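Local atomic coordinates of THB11 (Chlamydomonas reinhardtii, PDB entry 6TD7), a protein that binds heme through its truncated-hemoglobin domain, one part of a longer protein, and probably also binds oxygen. Residues Lys34-Pro39 with Lys43-Gln48; Ser58-Trp63 with Val70-Lys75. All coordinates share one frame; numbering follows the deposited sequence. Where two conformers were deposited one is given.

THB11 illustrates how a small globin fold braces its heme from separate places. Along the chain, contact 1 closes before contact 2 opens. It joins the end of helix 21-36 to the short helix 42-45 and the turn that follows; contact 2 folds the loop between helices 50-64 and 77-88 back onto helix 50-64. Their centres lie about 23 Å apart on opposite sides of the chain's centre, and their nearest atoms stay about 10 Å apart. The heme is what they share: contact 1 meets two methyls and one vinyl at one edge of the macrocycle, whereas contact 2 reaches the other vinyl, another methyl and the propionates.

Contact 1. Residues Lys34-Pro39 with Lys43-Gln48; sequences KLYADP and KYLHDQ. With HEM (protoporphyrin IX containing Fe), chain B.
Y36 lies against L45 and Q48, its flat ring serving as a platform and its hydroxyl as a clasp. L45 CB sits over one face of Y36, 4.0 Å from its ring centroid and displaced toward the rim. Y36 CE2 also comes within 3.3 Å of L45 O, the carbonyl that accepts the bond from Q48 N closing the type I turn 45-48. Beyond the ring, Y36 OH donates to Q48 O at 2.8 Å, approaching from above the carbonyl plane, 56° out of it. The bond ties the last turn of helix 21-36 to the far end of turn 45-48. The branches of L45 divide the remaining work: CD1 meets L35 CB at 3.9 Å, the two leucines crossing at about a right angle, while CD2 turns to the heme methyl CMB at 3.7 Å. Y44 CB approaches HEM CMB to 3.5 Å. A bend at chi2 (-80°) lays the Q48 amide beside another methyl, with Q48 CD 3.8 Å from HEM CMA. L53 of helix 50-64 packs on both Y36 and L45. A helix end and a short connecting turn thus close one edge of the heme pocket in the truncated-hemoglobin fold.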
ATOM      1  N   LYS A  34      -1.730 -10.749   4.769  1.00 12.98           N
ATOM      2  CA  LYS A  34      -2.967 -10.922   4.017  1.00 10.94           C
ATOM      3  C   LYS A  34      -2.703 -11.031   2.519  1.00 13.60           C
ATOM      4  O   LYS A  34      -3.313 -11.860   1.833  1.00 12.98           O
ATOM      5  CB  LYS A  34      -3.912  -9.754   4.307  1.00 12.60           C
ATOM      6  CG  LYS A  34      -4.458  -9.741   5.723  1.00 14.62           C
ATOM      7  CD  LYS A  34      -4.967  -8.359   6.114  1.00 16.31           C
ATOM      8  CE  LYS A  34      -5.627  -8.372   7.483  1.00 21.63           C
ATOM      9  NZ  LYS A  34      -6.957  -9.049   7.459  1.00 20.51           N
ATOM     10  N   LEU A  35      -1.810 -10.185   1.990  1.00 11.53           N
ATOM     11  CA  LEU A  35      -1.518 -10.206   0.561  1.00 12.93           C
ATOM     12  C   LEU A  35      -1.063 -11.586   0.109  1.00 14.05           C
ATOM     13  O   LEU A  35      -1.579 -12.142  -0.866  1.00 15.89           O
ATOM     14  CB  LEU A  35      -0.425  -9.193   0.217  1.00 13.59           C
ATOM     15  CG  LEU A  35      -0.694  -7.700   0.043  1.00 26.46           C
ATOM     16  CD1 LEU A  35       0.485  -7.096  -0.736  1.00 19.67           C
ATOM     17  CD2 LEU A  35      -2.004  -7.398  -0.653  1.00 19.68           C
ATOM     18  N   TYR A  36      -0.057 -12.134   0.793  1.00 13.02           N
ATOM     19  CA  TYR A  36       0.540 -13.397   0.382  1.00 14.02           C
ATOM     20  C   TYR A  36      -0.382 -14.580   0.629  1.00 19.14           C
ATOM     21  O   TYR A  36      -0.166 -15.649   0.052  1.00 18.60           O
ATOM     22  CB  TYR A  36       1.868 -13.599   1.115  1.00 18.94           C
ATOM     23  CG  TYR A  36       3.037 -12.893   0.464  1.00 17.04           C
ATOM     24  CD1 TYR A  36       3.300 -11.556   0.724  1.00 16.03           C
ATOM     25  CD2 TYR A  36       3.878 -13.566  -0.413  1.00 15.58           C
ATOM     26  CE1 TYR A  36       4.365 -10.907   0.127  1.00 18.78           C
ATOM     27  CE2 TYR A  36       4.947 -12.927  -1.011  1.00 19.71           C
ATOM     28  CZ  TYR A  36       5.186 -11.599  -0.734  1.00 18.80           C
ATOM     29  OH  TYR A  36       6.247 -10.963  -1.330  1.00 17.10           O
ATOM     30  N   ALA A  37      -1.395 -14.416   1.472  1.00 15.37           N
ATOM     31  CA  ALA A  37      -2.391 -15.449   1.709  1.00 16.55           C
ATOM     32  C   ALA A  37      -3.540 -15.407   0.710  1.00 22.24           C
ATOM     33  O   ALA A  37      -4.414 -16.278   0.758  1.00 20.76           O
ATOM     34  CB  ALA A  37      -2.946 -15.314   3.131  1.00 17.89           C
ATOM     35  N   ASP A  38      -3.560 -14.434  -0.192  1.00 13.91           N
ATOM     36  CA  ASP A  38      -4.696 -14.311  -1.105  1.00 17.73           C
ATOM     37  C   ASP A  38      -4.417 -15.061  -2.402  1.00 17.53           C
ATOM     38  O   ASP A  38      -3.384 -14.821  -3.037  1.00 15.81           O
ATOM     39  CB  ASP A  38      -4.983 -12.847  -1.404  1.00 19.82           C
ATOM     40  CG  ASP A  38      -6.201 -12.662  -2.281  1.00 17.31           C
ATOM     41  OD1 ASP A  38      -6.107 -12.920  -3.498  1.00 19.04           O
ATOM     42  OD2 ASP A  38      -7.259 -12.271  -1.747  1.00 19.21           O
ATOM     43  N   PRO A  39      -5.317 -15.949  -2.842  1.00 21.66           N
ATOM     44  CA  PRO A  39      -5.007 -16.781  -4.018  1.00 24.07           C
ATOM     45  C   PRO A  39      -5.004 -16.024  -5.338  1.00 22.57           C
ATOM     46  O   PRO A  39      -4.432 -16.530  -6.311  1.00 21.82           O
ATOM     47  CB  PRO A  39      -6.107 -17.853  -3.991  1.00 31.15           C
ATOM     48  CG  PRO A  39      -7.244 -17.205  -3.274  1.00 30.41           C
ATOM     49  CD  PRO A  39      -6.627 -16.290  -2.253  1.00 27.47           C
ATOM     50  N   LYS A  43      -0.299 -14.879  -7.365  1.00 22.06           N
ATOM     51  CA  LYS A  43       0.221 -14.909  -8.728  1.00 21.43           C
ATOM     52  C   LYS A  43       1.312 -13.870  -8.943  1.00 19.63           C
ATOM     53  O   LYS A  43       2.234 -14.080  -9.739  1.00 22.85           O
ATOM     54  CB  LYS A  43      -0.895 -14.633  -9.742  1.00 24.55           C
ATOM     55  CG  LYS A  43      -2.210 -15.349  -9.505  1.00 39.61           C
ATOM     56  CD  LYS A  43      -3.203 -15.037 -10.625  1.00 36.68           C
ATOM     57  CE  LYS A  43      -4.601 -15.525 -10.275  1.00 48.42           C
ATOM     58  NZ  LYS A  43      -5.484 -15.643 -11.470  1.00 44.15           N
ATOM     59  N   TYR A  44       1.197 -12.729  -8.269  1.00 16.10           N
ATOM     60  CA  TYR A  44       2.102 -11.609  -8.452  1.00 17.27           C
ATOM     61  C   TYR A  44       3.244 -11.588  -7.448  1.00 15.14           C
ATOM     62  O   TYR A  44       4.209 -10.844  -7.653  1.00 13.81           O
ATOM     63  CB  TYR A  44       1.319 -10.290  -8.352  1.00 15.60           C
ATOM     64  CG  TYR A  44       0.059 -10.262  -9.191  1.00 11.80           C
ATOM     65  CD1 TYR A  44       0.124 -10.306 -10.577  1.00 16.16           C
ATOM     66  CD2 TYR A  44      -1.194 -10.192  -8.600  1.00  9.76           C
ATOM     67  CE1 TYR A  44      -1.025 -10.279 -11.353  1.00 15.85           C
ATOM     68  CE2 TYR A  44      -2.352 -10.165  -9.369  1.00 12.60           C
ATOM     69  CZ  TYR A  44      -2.261 -10.209 -10.746  1.00 11.08           C
ATOM     70  OH  TYR A  44      -3.401 -10.183 -11.522  1.00 14.80           O
ATOM     71  N   LEU A  45       3.171 -12.392  -6.383  1.00 13.33           N
ATOM     72  CA  LEU A  45       4.074 -12.254  -5.252  1.00 14.09           C
ATOM     73  C   LEU A  45       4.887 -13.499  -4.921  1.00 20.63           C
ATOM     74  O   LEU A  45       5.838 -13.395  -4.136  1.00 19.54           O
ATOM     75  CB  LEU A  45       3.280 -11.857  -3.994  1.00 18.53           C
ATOM     76  CG  LEU A  45       2.468 -10.564  -4.047  1.00 14.76           C
ATOM     77  CD1 LEU A  45       1.457 -10.547  -2.918  1.00 13.58           C
ATOM     78  CD2 LEU A  45       3.382  -9.365  -3.956  1.00 13.09           C
ATOM     79  N   HIS A  46       4.552 -14.664  -5.481  1.00 19.98           N
ATOM     80  CA  HIS A  46       5.185 -15.899  -5.028  1.00 26.05           C
ATOM     81  C   HIS A  46       6.691 -15.881  -5.259  1.00 19.17           C
ATOM     82  O   HIS A  46       7.435 -16.560  -4.544  1.00 22.80           O
ATOM     83  CB  HIS A  46       4.556 -17.105  -5.731  1.00 27.35           C
ATOM     84  CG  HIS A  46       4.948 -17.236  -7.167  1.00 27.96           C
ATOM     85  ND1 HIS A  46       6.056 -17.948  -7.573  1.00 31.90           N
ATOM     86  CD2 HIS A  46       4.385 -16.738  -8.294  1.00 31.66           C
ATOM     87  CE1 HIS A  46       6.158 -17.885  -8.889  1.00 25.06           C
ATOM     88  NE2 HIS A  46       5.157 -17.156  -9.350  1.00 33.82           N
ATOM     89  N   ASP A  47       7.160 -15.113  -6.244  1.00 18.29           N
ATOM     90  CA  ASP A  47       8.582 -14.991  -6.530  1.00 27.36           C
ATOM     91  C   ASP A  47       9.149 -13.654  -6.062  1.00 22.73           C
ATOM     92  O   ASP A  47      10.196 -13.223  -6.555  1.00 23.94           O
ATOM     93  CB  ASP A  47       8.843 -15.180  -8.025  1.00 22.51           C
ATOM     94  CG  ASP A  47       8.207 -14.092  -8.864  1.00 32.13           C
ATOM     95  OD1 ASP A  47       7.164 -13.551  -8.439  1.00 28.42           O
ATOM     96  OD2 ASP A  47       8.750 -13.771  -9.941  1.00 41.05           O
ATOM     97  N   GLN A  48       8.475 -12.994  -5.121  1.00 14.65           N
ATOM     98  CA  GLN A  48       8.926 -11.739  -4.532  1.00 16.33           C
ATOM     99  C   GLN A  48       9.223 -11.972  -3.059  1.00 14.79           C
ATOM    100  O   GLN A  48       8.364 -12.466  -2.322  1.00 16.50           O
ATOM    101  CB  GLN A  48       7.869 -10.642  -4.682  1.00 19.58           C
ATOM    102  CG  GLN A  48       7.665 -10.141  -6.104  1.00 21.53           C
ATOM    103  CD  GLN A  48       8.731  -9.152  -6.533  1.00 19.88           C
ATOM    104  OE1 GLN A  48       9.376  -8.510  -5.702  1.00 27.74           O
ATOM    105  NE2 GLN A  48       8.921  -9.023  -7.840  1.00 28.18           N
TER
HETATM  106  CHA HEM B 201       6.283  -2.021  -5.318  1.00 16.99           C
HETATM  107  CHB HEM B 201       3.153  -5.676  -6.125  1.00 14.35           C
HETATM  108  CHC HEM B 201      -0.423  -3.316  -3.833  1.00 15.80           C
HETATM  109  CHD HEM B 201       2.567   0.553  -3.421  1.00 17.70           C
HETATM  110  C1A HEM B 201       5.772  -3.244  -5.715  1.00 13.79           C
HETATM  111  C2A HEM B 201       6.478  -4.358  -6.333  1.00 14.61           C
HETATM  112  C3A HEM B 201       5.596  -5.341  -6.539  1.00 13.97           C
HETATM  113  C4A HEM B 201       4.302  -4.910  -6.070  1.00 17.98           C
HETATM  114  CMA HEM B 201       5.883  -6.722  -7.164  1.00 19.25           C
HETATM  115  CAA HEM B 201       7.982  -4.450  -6.684  1.00 26.87           C
HETATM  116  CBA HEM B 201       8.438  -3.314  -7.585  1.00 35.16           C
HETATM  117  CGA HEM B 201       9.946  -3.325  -7.666  1.00 31.71           C
HETATM  118  O1A HEM B 201      10.485  -2.682  -8.603  1.00 59.51           O
HETATM  119  O2A HEM B 201      10.610  -3.964  -6.806  1.00 22.05           O
HETATM  120  C1B HEM B 201       1.942  -5.384  -5.529  1.00 15.16           C
HETATM  121  C2B HEM B 201       0.810  -6.281  -5.428  1.00 15.96           C
HETATM  122  C3B HEM B 201      -0.185  -5.639  -4.808  1.00 10.85           C
HETATM  123  C4B HEM B 201       0.279  -4.307  -4.481  1.00 15.78           C
HETATM  124  CMB HEM B 201       0.762  -7.728  -5.963  1.00 19.83           C
HETATM  125  CAB HEM B 201      -1.571  -6.247  -4.497  1.00 15.11           C
HETATM  126  CBB HEM B 201      -2.615  -5.491  -4.153  1.00 17.47           C
HETATM  127  C1C HEM B 201       0.112  -2.085  -3.518  1.00 15.70           C
HETATM  128  C2C HEM B 201      -0.590  -1.076  -2.774  1.00 17.86           C
HETATM  129  C3C HEM B 201       0.199  -0.010  -2.667  1.00 19.82           C
HETATM  130  C4C HEM B 201       1.472  -0.294  -3.313  1.00 16.69           C
HETATM  131  CMC HEM B 201      -2.032  -1.207  -2.235  1.00 22.84           C
HETATM  132  CAC HEM B 201      -0.216   1.278  -1.935  1.00 25.28           C
HETATM  133  CBC HEM B 201       0.187   2.459  -2.404  1.00 35.32           C
HETATM  134  C1D HEM B 201       3.840   0.162  -3.808  1.00 20.78           C
HETATM  135  C2D HEM B 201       5.066   0.901  -3.591  1.00 14.40           C
HETATM  136  C3D HEM B 201       6.077   0.199  -4.119  1.00 13.65           C
HETATM  137  C4D HEM B 201       5.551  -1.028  -4.678  1.00 11.66           C
HETATM  138  CMD HEM B 201       5.154   2.268  -2.880  1.00 12.78           C
HETATM  139  CAD HEM B 201       7.570   0.568  -4.097  1.00 14.86           C
HETATM  140  CBD HEM B 201       7.989   1.495  -5.221  1.00 26.31           C
HETATM  141  CGD HEM B 201       9.419   1.821  -4.885  1.00 19.38           C
HETATM  142  O1D HEM B 201       9.666   2.904  -4.291  1.00 20.57           O
HETATM  143  O2D HEM B 201      10.303   0.975  -5.179  1.00 21.54           O
HETATM  144  NA  HEM B 201       4.445  -3.625  -5.575  1.00 12.75           N
HETATM  145  NB  HEM B 201       1.584  -4.186  -4.935  1.00 11.26           N
HETATM  146  NC  HEM B 201       1.376  -1.582  -3.825  1.00 13.78           N
HETATM  147  ND  HEM B 201       4.180  -1.007  -4.472  1.00 11.13           N
HETATM  148 FE   HEM B 201       2.926  -2.567  -4.674  1.00 21.92          FE

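Contact 2. Residues Ser58-Trp63 with Val70-Lys75; sequences SMFVSW and VPYTGK. With HEM (protoporphyrin IX containing Fe), chain B.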
ATOM      1  N   SER A  58       8.830   1.066   1.901  1.00 10.04           N
ATOM      2  CA  SER A  58       8.940   1.776   3.173  0.36  9.49           C
ATOM      3  C   SER A  58       8.859   3.286   2.989  1.00 10.15           C
ATOM      4  O   SER A  58       8.237   3.979   3.802  1.00  7.28           O
ATOM      5  CB  SER A  58      10.243   1.394   3.877  0.64 12.50           C
ATOM      6  OG  SER A  58      10.141   0.123   4.496  0.64 13.26           O
ATOM      7  N   MET A  59       9.487   3.824   1.944  1.00 11.17           N
ATOM      8  CA  MET A  59       9.443   5.273   1.763  1.00 13.72           C
ATOM      9  C   MET A  59       8.008   5.751   1.591  1.00  8.89           C
ATOM     10  O   MET A  59       7.617   6.791   2.138  1.00  7.36           O
ATOM     11  CB  MET A  59      10.289   5.690   0.564  1.00 13.62           C
ATOM     12  CG  MET A  59      10.181   7.168   0.245  1.00 22.41           C
ATOM     13  SD  MET A  59      11.195   7.669  -1.156  1.00 24.54           S
ATOM     14  CE  MET A  59      12.824   7.226  -0.563  1.00 32.04           C
ATOM     15  N   PHE A  60       7.209   5.002   0.827  1.00  6.38           N
ATOM     16  CA  PHE A  60       5.804   5.346   0.645  1.00  8.67           C
ATOM     17  C   PHE A  60       5.038   5.288   1.963  1.00 12.03           C
ATOM     18  O   PHE A  60       4.222   6.171   2.254  1.00  5.63           O
ATOM     19  CB  PHE A  60       5.173   4.405  -0.390  1.00  6.73           C
ATOM     20  CG  PHE A  60       3.731   4.702  -0.670  1.00  4.12           C
ATOM     21  CD1 PHE A  60       3.379   5.697  -1.565  1.00  7.81           C
ATOM     22  CD2 PHE A  60       2.729   3.998  -0.029  1.00  8.55           C
ATOM     23  CE1 PHE A  60       2.057   5.984  -1.812  1.00 11.33           C
ATOM     24  CE2 PHE A  60       1.410   4.285  -0.265  1.00 11.17           C
ATOM     25  CZ  PHE A  60       1.071   5.283  -1.161  1.00 14.62           C
ATOM     26  N   VAL A  61       5.265   4.246   2.765  1.00  7.54           N
ATOM     27  CA  VAL A  61       4.547   4.126   4.030  1.00  7.71           C
ATOM     28  C   VAL A  61       4.949   5.247   4.977  1.00  7.93           C
ATOM     29  O   VAL A  61       4.114   5.784   5.715  1.00 10.26           O
ATOM     30  CB  VAL A  61       4.796   2.744   4.661  1.00 10.95           C
ATOM     31  CG1 VAL A  61       4.206   2.683   6.066  1.00 16.46           C
ATOM     32  CG2 VAL A  61       4.205   1.670   3.788  1.00  9.67           C
ATOM     33  N   SER A  62       6.234   5.607   4.980  1.00 10.23           N
ATOM     34  CA  SER A  62       6.700   6.713   5.809  1.00  8.73           C
ATOM     35  C   SER A  62       6.012   8.014   5.423  1.00  8.84           C
ATOM     36  O   SER A  62       5.619   8.800   6.292  1.00  9.48           O
ATOM     37  CB  SER A  62       8.218   6.852   5.683  1.00  9.87           C
ATOM     38  OG  SER A  62       8.718   7.903   6.491  1.00 13.43           O
ATOM     39  N   TRP A  63       5.873   8.271   4.117  1.00  8.85           N
ATOM     40  CA  TRP A  63       5.113   9.428   3.659  1.00  9.74           C
ATOM     41  C   TRP A  63       3.648   9.319   4.067  1.00  7.69           C
ATOM     42  O   TRP A  63       3.038  10.298   4.515  1.00 10.86           O
ATOM     43  CB  TRP A  63       5.220   9.558   2.136  1.00 12.33           C
ATOM     44  CG  TRP A  63       4.169  10.458   1.527  1.00  9.85           C
ATOM     45  CD1 TRP A  63       4.231  11.813   1.406  1.00 13.57           C
ATOM     46  CD2 TRP A  63       2.906  10.063   0.961  1.00 10.71           C
ATOM     47  NE1 TRP A  63       3.093  12.290   0.805  1.00 12.61           N
ATOM     48  CE2 TRP A  63       2.264  11.237   0.519  1.00  9.97           C
ATOM     49  CE3 TRP A  63       2.261   8.832   0.783  1.00 14.64           C
ATOM     50  CZ2 TRP A  63       1.003  11.222  -0.085  1.00 11.20           C
ATOM     51  CZ3 TRP A  63       1.009   8.815   0.180  1.00 11.79           C
ATOM     52  CH2 TRP A  63       0.396  10.003  -0.249  1.00 13.54           C
ATOM     53  N   VAL A  70       1.871  17.157   2.157  1.00 15.17           N
ATOM     54  CA  VAL A  70       3.144  16.941   1.474  1.00 15.17           C
ATOM     55  C   VAL A  70       2.943  15.946   0.337  1.00 15.83           C
ATOM     56  O   VAL A  70       2.458  14.832   0.575  1.00 15.06           O
ATOM     57  CB  VAL A  70       4.216  16.425   2.447  1.00 25.33           C
ATOM     58  CG1 VAL A  70       5.497  16.136   1.699  1.00 20.01           C
ATOM     59  CG2 VAL A  70       4.465  17.429   3.551  1.00 27.52           C
ATOM     60  N   PRO A  71       3.296  16.288  -0.901  1.00 13.76           N
ATOM     61  CA  PRO A  71       3.164  15.318  -1.992  1.00 23.36           C
ATOM     62  C   PRO A  71       4.266  14.271  -1.971  1.00 16.34           C
ATOM     63  O   PRO A  71       5.406  14.528  -1.574  1.00 16.00           O
ATOM     64  CB  PRO A  71       3.253  16.189  -3.253  1.00 24.36           C
ATOM     65  CG  PRO A  71       4.028  17.382  -2.838  1.00 26.78           C
ATOM     66  CD  PRO A  71       3.695  17.623  -1.389  1.00 17.43           C
ATOM     67  N   TYR A  72       3.913  13.069  -2.412  1.00 15.20           N
ATOM     68  CA  TYR A  72       4.882  11.985  -2.485  1.00 14.05           C
ATOM     69  C   TYR A  72       5.785  12.184  -3.696  1.00 16.11           C
ATOM     70  O   TYR A  72       5.301  12.420  -4.808  1.00 15.27           O
ATOM     71  CB  TYR A  72       4.175  10.636  -2.564  1.00 12.48           C
ATOM     72  CG  TYR A  72       5.116   9.453  -2.610  1.00 12.45           C
ATOM     73  CD1 TYR A  72       5.936   9.150  -1.532  1.00 12.83           C
ATOM     74  CD2 TYR A  72       5.176   8.634  -3.727  1.00 10.99           C
ATOM     75  CE1 TYR A  72       6.791   8.071  -1.566  1.00 13.63           C
ATOM     76  CE2 TYR A  72       6.030   7.548  -3.769  1.00 11.83           C
ATOM     77  CZ  TYR A  72       6.834   7.272  -2.685  1.00 13.75           C
ATOM     78  OH  TYR A  72       7.685   6.193  -2.728  1.00 15.84           O
ATOM     79  N   THR A  73       7.099  12.089  -3.481  1.00 16.82           N
ATOM     80  CA  THR A  73       8.074  12.279  -4.549  1.00 16.84           C
ATOM     81  C   THR A  73       8.984  11.067  -4.730  1.00 17.26           C
ATOM     82  O   THR A  73      10.078  11.196  -5.286  1.00 11.25           O
ATOM     83  CB  THR A  73       8.922  13.531  -4.297  1.00 14.80           C
ATOM     84  OG1 THR A  73       9.421  13.522  -2.953  1.00 21.52           O
ATOM     85  CG2 THR A  73       8.102  14.791  -4.532  1.00 21.10           C
ATOM     86  N   GLY A  74       8.560   9.889  -4.279  1.00 15.49           N
ATOM     87  CA  GLY A  74       9.311   8.679  -4.529  1.00 13.57           C
ATOM     88  C   GLY A  74       9.087   8.137  -5.930  1.00 14.74           C
ATOM     89  O   GLY A  74       8.405   8.731  -6.765  1.00 15.11           O
ATOM     90  N   LYS A  75       9.683   6.969  -6.169  1.00 12.62           N
ATOM     91  CA  LYS A  75       9.608   6.307  -7.467  1.00 18.56           C
ATOM     92  C   LYS A  75       8.167   6.160  -7.930  1.00 12.89           C
ATOM     93  O   LYS A  75       7.267   5.852  -7.147  1.00 13.36           O
ATOM     94  CB  LYS A  75      10.274   4.931  -7.373  1.00 18.08           C
ATOM     95  CG  LYS A  75      10.188   4.080  -8.632  1.00 19.85           C
ATOM     96  CD  LYS A  75      10.730   2.686  -8.369  1.00 21.12           C
ATOM     97  CE  LYS A  75      10.650   1.808  -9.602  1.00 33.95           C
ATOM     98  NZ  LYS A  75      11.275   0.482  -9.353  1.00 27.60           N
TER
HETATM   99  CHA HEM B 201       6.283  -2.021  -5.318  1.00 16.99           C
HETATM  100  CHB HEM B 201       3.153  -5.676  -6.125  1.00 14.35           C
HETATM  101  CHC HEM B 201      -0.423  -3.316  -3.833  1.00 15.80           C
HETATM  102  CHD HEM B 201       2.567   0.553  -3.421  1.00 17.70           C
HETATM  103  C1A HEM B 201       5.772  -3.244  -5.715  1.00 13.79           C
HETATM  104  C2A HEM B 201       6.478  -4.358  -6.333  1.00 14.61           C
HETATM  105  C3A HEM B 201       5.596  -5.341  -6.539  1.00 13.97           C
HETATM  106  C4A HEM B 201       4.302  -4.910  -6.070  1.00 17.98           C
HETATM  107  CMA HEM B 201       5.883  -6.722  -7.164  1.00 19.25           C
HETATM  108  CAA HEM B 201       7.982  -4.450  -6.684  1.00 26.87           C
HETATM  109  CBA HEM B 201       8.438  -3.314  -7.585  1.00 35.16           C
HETATM  110  CGA HEM B 201       9.946  -3.325  -7.666  1.00 31.71           C
HETATM  111  O1A HEM B 201      10.485  -2.682  -8.603  1.00 59.51           O
HETATM  112  O2A HEM B 201      10.610  -3.964  -6.806  1.00 22.05           O
HETATM  113  C1B HEM B 201       1.942  -5.384  -5.529  1.00 15.16           C
HETATM  114  C2B HEM B 201       0.810  -6.281  -5.428  1.00 15.96           C
HETATM  115  C3B HEM B 201      -0.185  -5.639  -4.808  1.00 10.85           C
HETATM  116  C4B HEM B 201       0.279  -4.307  -4.481  1.00 15.78           C
HETATM  117  CMB HEM B 201       0.762  -7.728  -5.963  1.00 19.83           C
HETATM  118  CAB HEM B 201      -1.571  -6.247  -4.497  1.00 15.11           C
HETATM  119  CBB HEM B 201      -2.615  -5.491  -4.153  1.00 17.47           C
HETATM  120  C1C HEM B 201       0.112  -2.085  -3.518  1.00 15.70           C
HETATM  121  C2C HEM B 201      -0.590  -1.076  -2.774  1.00 17.86           C
HETATM  122  C3C HEM B 201       0.199  -0.010  -2.667  1.00 19.82           C
HETATM  123  C4C HEM B 201       1.472  -0.294  -3.313  1.00 16.69           C
HETATM  124  CMC HEM B 201      -2.032  -1.207  -2.235  1.00 22.84           C
HETATM  125  CAC HEM B 201      -0.216   1.278  -1.935  1.00 25.28           C
HETATM  126  CBC HEM B 201       0.187   2.459  -2.404  1.00 35.32           C
HETATM  127  C1D HEM B 201       3.840   0.162  -3.808  1.00 20.78           C
HETATM  128  C2D HEM B 201       5.066   0.901  -3.591  1.00 14.40           C
HETATM  129  C3D HEM B 201       6.077   0.199  -4.119  1.00 13.65           C
HETATM  130  C4D HEM B 201       5.551  -1.028  -4.678  1.00 11.66           C
HETATM  131  CMD HEM B 201       5.154   2.268  -2.880  1.00 12.78           C
HETATM  132  CAD HEM B 201       7.570   0.568  -4.097  1.00 14.86           C
HETATM  133  CBD HEM B 201       7.989   1.495  -5.221  1.00 26.31           C
HETATM  134  CGD HEM B 201       9.419   1.821  -4.885  1.00 19.38           C
HETATM  135  O1D HEM B 201       9.666   2.904  -4.291  1.00 20.57           O
HETATM  136  O2D HEM B 201      10.303   0.975  -5.179  1.00 21.54           O
HETATM  137  NA  HEM B 201       4.445  -3.625  -5.575  1.00 12.75           N
HETATM  138  NB  HEM B 201       1.584  -4.186  -4.935  1.00 11.26           N
HETATM  139  NC  HEM B 201       1.376  -1.582  -3.825  1.00 13.78           N
HETATM  140  ND  HEM B 201       4.180  -1.007  -4.472  1.00 11.13           N
HETATM  141 FE   HEM B 201       2.926  -2.567  -4.674  1.00 21.92          FE
HETATM  142  O   HOH W   1       8.349   3.328  -1.284  1.00  9.99           O
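Y72 is clamped between F60 on helix 50-64 and its own loop. The edge of F60 meets one face of the Y72 ring in a T-shaped pair, centroids 5.2 Å apart and planes at 84°; on the opposite face G74 N lies 3.4 Å above the ring centre. Y72 CG stands trans to the backbone N (chi1 -179°), which runs the ring back along helix 50-64 toward F60 and M59. Y72 CB sits over W63, 3.7 Å from the centroid of the five-membered ring and almost straight above it. W63 NE1 donates to V70 O at 2.6 Å, nearly linear (169°) and close to the indole plane. F60 also packs on the heme, its CB on the methyl CMD and its ring on the vinyl carbon CBC. F60, W63 and Y72 form an aromatic cluster that pins the loop leading to helix 77-88, the helix of the axial ligand H81, onto helix 50-64 of this truncated-hemoglobin fold. Toward the surface the packing thins. M59 CG touches the edge of Y72 at CE1, 3.9 Å away, and its sulfur makes an oblique Met-aromatic contact. A water bridges the polar side, accepting from F60 N at 2.9 Å and donating to Y72 OH at 3.3 Å. Past G74, the exposed K75 stretches along the heme propionates, and NZ makes a weak hydrogen bond to HEM O1A at 3.3 Å.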